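PDB 3C2Q: ornithine cyclodeaminase from Methanococcus maripaludis S2, which catalyses the conversion of L-ornithine to L-proline with release of ammonia, using NAD(+) as cofactor. Local coordinates for residues A139-P144 and L283-A288; K275-L280 and N291-Y296. One frame throughout, in Å; residues are numbered along the deposited sequence.

How the interactions relate
Both contacts lie in the Rossmann domain, with centres about 10 Å apart. Interaction 1 sets the start of helix 283-292 on the parallel sheet, interaction 2 the residues just after its end, both on the same side. Strands 138-142 and 276-280 are neighbours: Val141 N to Ile278 O (2.9 Å) and Val141 O to Leu280 N (2.7 Å) are probable hydrogen bonds. Val141 joins the contacts, with CG1 toward the helix and CG2 packed on Val277 CG1 at 3.7 Å. Interaction 1 includes Leu284 and His285 of the NAD(+) site, assigned by similarity; in interaction 2, the Met279 side chain is about 5 Å from that of Thr282, assigned likewise.

Interaction 1 (A139-P144 and L283-A288); sequences AIVGGP and LLHSVA
Val141 and His285 carry this contact, the valine reaching out from the sheet and the histidine reaching back from the first turn of helix 283-292. Their CA atoms are 6.4 Å apart, and both CB atoms are directed at the opposing segment. The side chains meet at a slant, with no hydrogen bond between the segments. On the valine, one methyl does the touching: chi1 of 177° sets CG1 opposite the backbone N, against the start of the helix. There it lies 3.5 Å from His285 O and 4.1 Å from Ser286 N, so it rests against the helix backbone; His285 O also accepts a hydrogen bond from Thr289 OG1. The approach of CG1 to His285 CB is modelled too short to be trusted in detail. CG1 comes to the imidazole obliquely, 4.2 Å from His285 CG.

The histidine ring is turned toward the backbone N side of its residue (chi1 -80°), which directs it toward strand 166-170, where NE2 makes a weak hydrogen bond to Ala169 O. At the other end of the residue, the backbone N of His285 is held by Thr282 OG1, while Ser286 OG bonds to Thr282 O; the first helical turn is thus tied twice to Thr282. Thr282, Leu284 and His285 are all assigned to NAD(+) binding by similarity, consistent with the usual place of the dinucleotide at the C-terminal ends of Rossmann strands. Ile247 of a second subunit packs on His285 and Ala288.

Strand 138-142 sits between strands 166-170 and 276-280 in the six-stranded sheet. The helix follows 276-280 in the chain and packs Ser286 on Met279 of that strand, yet its first turn also meets the adjoining strand 138-142.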
# COMPACT_ATOMS: atom_id res chain seq x y z
N ALA B 139 21.31 7.67 -15.67
CA ALA B 139 21.08 8.58 -14.55
C ALA B 139 20.28 7.86 -13.45
O ALA B 139 19.41 7.02 -13.74
CB ALA B 139 20.31 9.84 -15.01
N ILE B 140 20.58 8.21 -12.20
CA ILE B 140 19.84 7.72 -11.03
C ILE B 140 19.03 8.85 -10.47
O ILE B 140 19.53 9.99 -10.30
CB ILE B 140 20.79 7.21 -9.89
CG1 ILE B 140 21.65 6.03 -10.36
CG2 ILE B 140 20.02 6.87 -8.59
CD1 ILE B 140 20.89 4.79 -10.88
N VAL B 141 17.79 8.55 -10.15
CA VAL B 141 16.94 9.49 -9.45
C VAL B 141 16.67 8.82 -8.11
O VAL B 141 16.23 7.66 -8.07
CB VAL B 141 15.61 9.70 -10.26
CG1 VAL B 141 14.68 10.62 -9.56
CG2 VAL B 141 15.91 10.27 -11.67
N GLY B 142 16.94 9.50 -6.99
CA GLY B 142 16.88 8.78 -5.73
C GLY B 142 16.33 9.55 -4.54
O GLY B 142 16.45 10.78 -4.49
N GLY B 143 15.70 8.83 -3.62
CA GLY B 143 15.22 9.45 -2.37
C GLY B 143 16.00 8.92 -1.18
O GLY B 143 16.73 7.93 -1.30
N PRO B 144 15.82 9.54 -0.01
CA PRO B 144 16.62 9.18 1.15
C PRO B 144 16.40 7.76 1.67
O PRO B 144 17.24 7.27 2.43
CB PRO B 144 16.18 10.21 2.21
CG PRO B 144 14.80 10.62 1.80
CD PRO B 144 14.86 10.63 0.29
N LEU B 283 8.81 9.27 -4.87
CA LEU B 283 7.64 9.66 -5.64
C LEU B 283 7.88 10.99 -6.33
O LEU B 283 7.67 11.10 -7.53
CB LEU B 283 6.43 9.77 -4.71
CG LEU B 283 5.13 10.23 -5.39
CD1 LEU B 283 4.82 9.39 -6.59
CD2 LEU B 283 4.02 10.09 -4.33
N LEU B 284 8.32 11.99 -5.56
CA LEU B 284 8.51 13.34 -6.06
C LEU B 284 9.43 13.38 -7.27
O LEU B 284 9.07 13.93 -8.34
CB LEU B 284 9.10 14.25 -4.94
CG LEU B 284 9.54 15.68 -5.40
CD1 LEU B 284 8.36 16.44 -5.90
CD2 LEU B 284 10.30 16.46 -4.28
N HIS B 285 10.62 12.81 -7.12
CA HIS B 285 11.60 12.83 -8.19
C HIS B 285 11.30 11.88 -9.33
O HIS B 285 11.69 12.18 -10.47
CB HIS B 285 13.03 12.59 -7.68
CG HIS B 285 13.66 13.80 -7.08
ND1 HIS B 285 13.38 14.24 -5.81
CD2 HIS B 285 14.58 14.66 -7.57
CE1 HIS B 285 14.07 15.32 -5.55
NE2 HIS B 285 14.83 15.59 -6.60
N SER B 286 10.64 10.76 -9.08
CA SER B 286 10.25 9.85 -10.17
C SER B 286 9.32 10.59 -11.15
O SER B 286 9.55 10.62 -12.37
CB SER B 286 9.52 8.60 -9.64
OG SER B 286 10.45 7.72 -9.01
N VAL B 287 8.28 11.18 -10.59
CA VAL B 287 7.28 11.91 -11.40
C VAL B 287 7.90 13.17 -12.02
O VAL B 287 7.66 13.46 -13.21
CB VAL B 287 6.03 12.27 -10.56
CG1 VAL B 287 5.07 13.18 -11.38
CG2 VAL B 287 5.30 10.96 -10.14
N ALA B 288 8.68 13.92 -11.24
CA ALA B 288 9.33 15.14 -11.77
C ALA B 288 10.21 14.77 -12.95
O ALA B 288 10.20 15.45 -13.97
CB ALA B 288 10.15 15.83 -10.69

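Interaction 2 (K275-L280 and N291-Y296); sequences KMVIML and NLMPSY
Met293 faces Val277 and Met279 inside a beta-alpha-beta unit of the Rossmann fold: strand 276-280, helix 283-292 and strand 298-303. The methionines are modelled as selenomethionine, and residues 293-296 belong to the connection that brings the chain from the helix back to the sheet. Met293 points toward the strand. Its chain runs straight through chi2 (172°) and then bends at chi3 (61°), turning the terminal methyl toward the valine; CE ends 3.8 Å from Val277 CG2. Met293 and Val277 therefore meet tip to tip, with SE also close to the valine, 3.9 Å from the same CG2.

Met279, two residues along the strand and on the same side, differs at chi3, which stays extended (174°). The two methionine chains lie alongside each other, running in opposite senses, and Met279 CE meets Met293 SE at 3.7 Å. The bent chain and the extended one fit together without any polar bond, and all three residues are buried. Thr299 of strand 298-303 touches both methionines, and Val141 of strand 138-142 packs against Met279. Met276 and Ile278 serve the other side of the sheet, against helix 112-133. Beyond Met293 the connection folds on itself: Pro294 CG sits 3.5 Å above one face of the Tyr296 ring, offset toward its rim.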
# COMPACT_ATOMS: atom_id res chain seq x y z
N LYS B 275 20.73 7.04 -21.80
CA LYS B 275 20.14 5.81 -22.34
C LYS B 275 19.16 5.11 -21.37
O LYS B 275 18.27 4.39 -21.79
CB LYS B 275 21.23 4.81 -22.73
CG LYS B 275 22.07 5.26 -23.93
CD LYS B 275 21.30 5.13 -25.22
CE LYS B 275 21.63 3.81 -25.92
NZ LYS B 275 22.76 3.96 -26.93
N MSE B 276 19.35 5.34 -20.08
CA MSE B 276 18.51 4.70 -19.04
C MSE B 276 18.41 5.59 -17.81
O MSE B 276 19.38 6.25 -17.42
CB MSE B 276 19.10 3.35 -18.63
CG MSE B 276 18.30 2.60 -17.53
SE MSE B 276 19.20 0.85 -17.20
CE MSE B 276 17.69 -0.36 -17.11
N VAL B 277 17.23 5.58 -17.19
CA VAL B 277 17.04 6.31 -15.94
C VAL B 277 16.47 5.32 -14.94
O VAL B 277 15.49 4.64 -15.24
CB VAL B 277 16.09 7.49 -16.09
CG1 VAL B 277 15.83 8.12 -14.67
CG2 VAL B 277 16.69 8.55 -17.06
N ILE B 278 17.13 5.17 -13.80
CA ILE B 278 16.65 4.28 -12.75
C ILE B 278 16.20 5.13 -11.57
O ILE B 278 16.98 5.91 -11.02
CB ILE B 278 17.71 3.28 -12.27
CG1 ILE B 278 18.22 2.44 -13.44
CG2 ILE B 278 17.10 2.37 -11.16
CD1 ILE B 278 19.35 1.47 -13.11
N MSE B 279 14.93 5.00 -11.20
CA MSE B 279 14.33 5.84 -10.15
C MSE B 279 14.21 4.97 -8.92
O MSE B 279 13.65 3.87 -9.01
CB MSE B 279 12.94 6.29 -10.57
CG MSE B 279 12.95 7.16 -11.82
SE MSE B 279 11.20 7.00 -12.70
CE MSE B 279 11.61 8.39 -14.06
N LEU B 280 14.76 5.43 -7.78
CA LEU B 280 14.87 4.59 -6.57
C LEU B 280 14.17 5.24 -5.38
O LEU B 280 14.67 6.21 -4.81
CB LEU B 280 16.35 4.35 -6.21
CG LEU B 280 17.27 3.71 -7.26
CD1 LEU B 280 18.76 3.82 -6.92
CD2 LEU B 280 16.83 2.25 -7.38
N ASN B 291 8.28 13.36 -16.08
CA ASN B 291 7.63 14.49 -16.77
C ASN B 291 8.57 15.19 -17.77
O ASN B 291 8.11 15.82 -18.73
CB ASN B 291 7.16 15.52 -15.76
CG ASN B 291 5.88 15.10 -15.01
OD1 ASN B 291 5.21 14.06 -15.29
ND2 ASN B 291 5.52 15.94 -14.02
N LEU B 292 9.88 15.05 -17.55
CA LEU B 292 10.92 15.71 -18.35
C LEU B 292 11.52 14.81 -19.42
O LEU B 292 12.33 15.28 -20.23
CB LEU B 292 12.07 16.17 -17.45
CG LEU B 292 11.67 17.13 -16.35
CD1 LEU B 292 12.86 17.42 -15.44
CD2 LEU B 292 11.07 18.42 -16.97
N MSE B 293 11.13 13.54 -19.43
CA MSE B 293 11.80 12.54 -20.26
C MSE B 293 11.03 12.12 -21.49
O MSE B 293 9.83 11.91 -21.43
CB MSE B 293 12.01 11.26 -19.42
CG MSE B 293 13.13 11.37 -18.40
SE MSE B 293 13.00 9.71 -17.28
CE MSE B 293 13.30 8.41 -18.70
N PRO B 294 11.73 11.92 -22.62
CA PRO B 294 11.08 11.29 -23.76
C PRO B 294 10.89 9.78 -23.53
O PRO B 294 11.61 9.19 -22.72
CB PRO B 294 12.08 11.54 -24.91
CG PRO B 294 13.36 11.63 -24.28
CD PRO B 294 13.13 12.26 -22.92
N SER B 295 9.93 9.19 -24.23
CA SER B 295 9.57 7.78 -24.02
C SER B 295 10.63 6.76 -24.46
O SER B 295 10.55 5.58 -24.07
CB SER B 295 8.27 7.47 -24.75
OG SER B 295 8.42 7.73 -26.15
N TYR B 296 11.61 7.19 -25.27
CA TYR B 296 12.61 6.24 -25.76
C TYR B 296 13.73 5.91 -24.75
O TYR B 296 14.51 5.01 -24.99
CB TYR B 296 13.21 6.65 -27.13
CG TYR B 296 13.76 8.05 -27.19
CD1 TYR B 296 14.94 8.40 -26.52
CD2 TYR B 296 13.10 9.03 -27.94
CE1 TYR B 296 15.44 9.69 -26.59
CE2 TYR B 296 13.61 10.33 -28.01
CZ TYR B 296 14.77 10.65 -27.35
OH TYR B 296 15.27 11.93 -27.43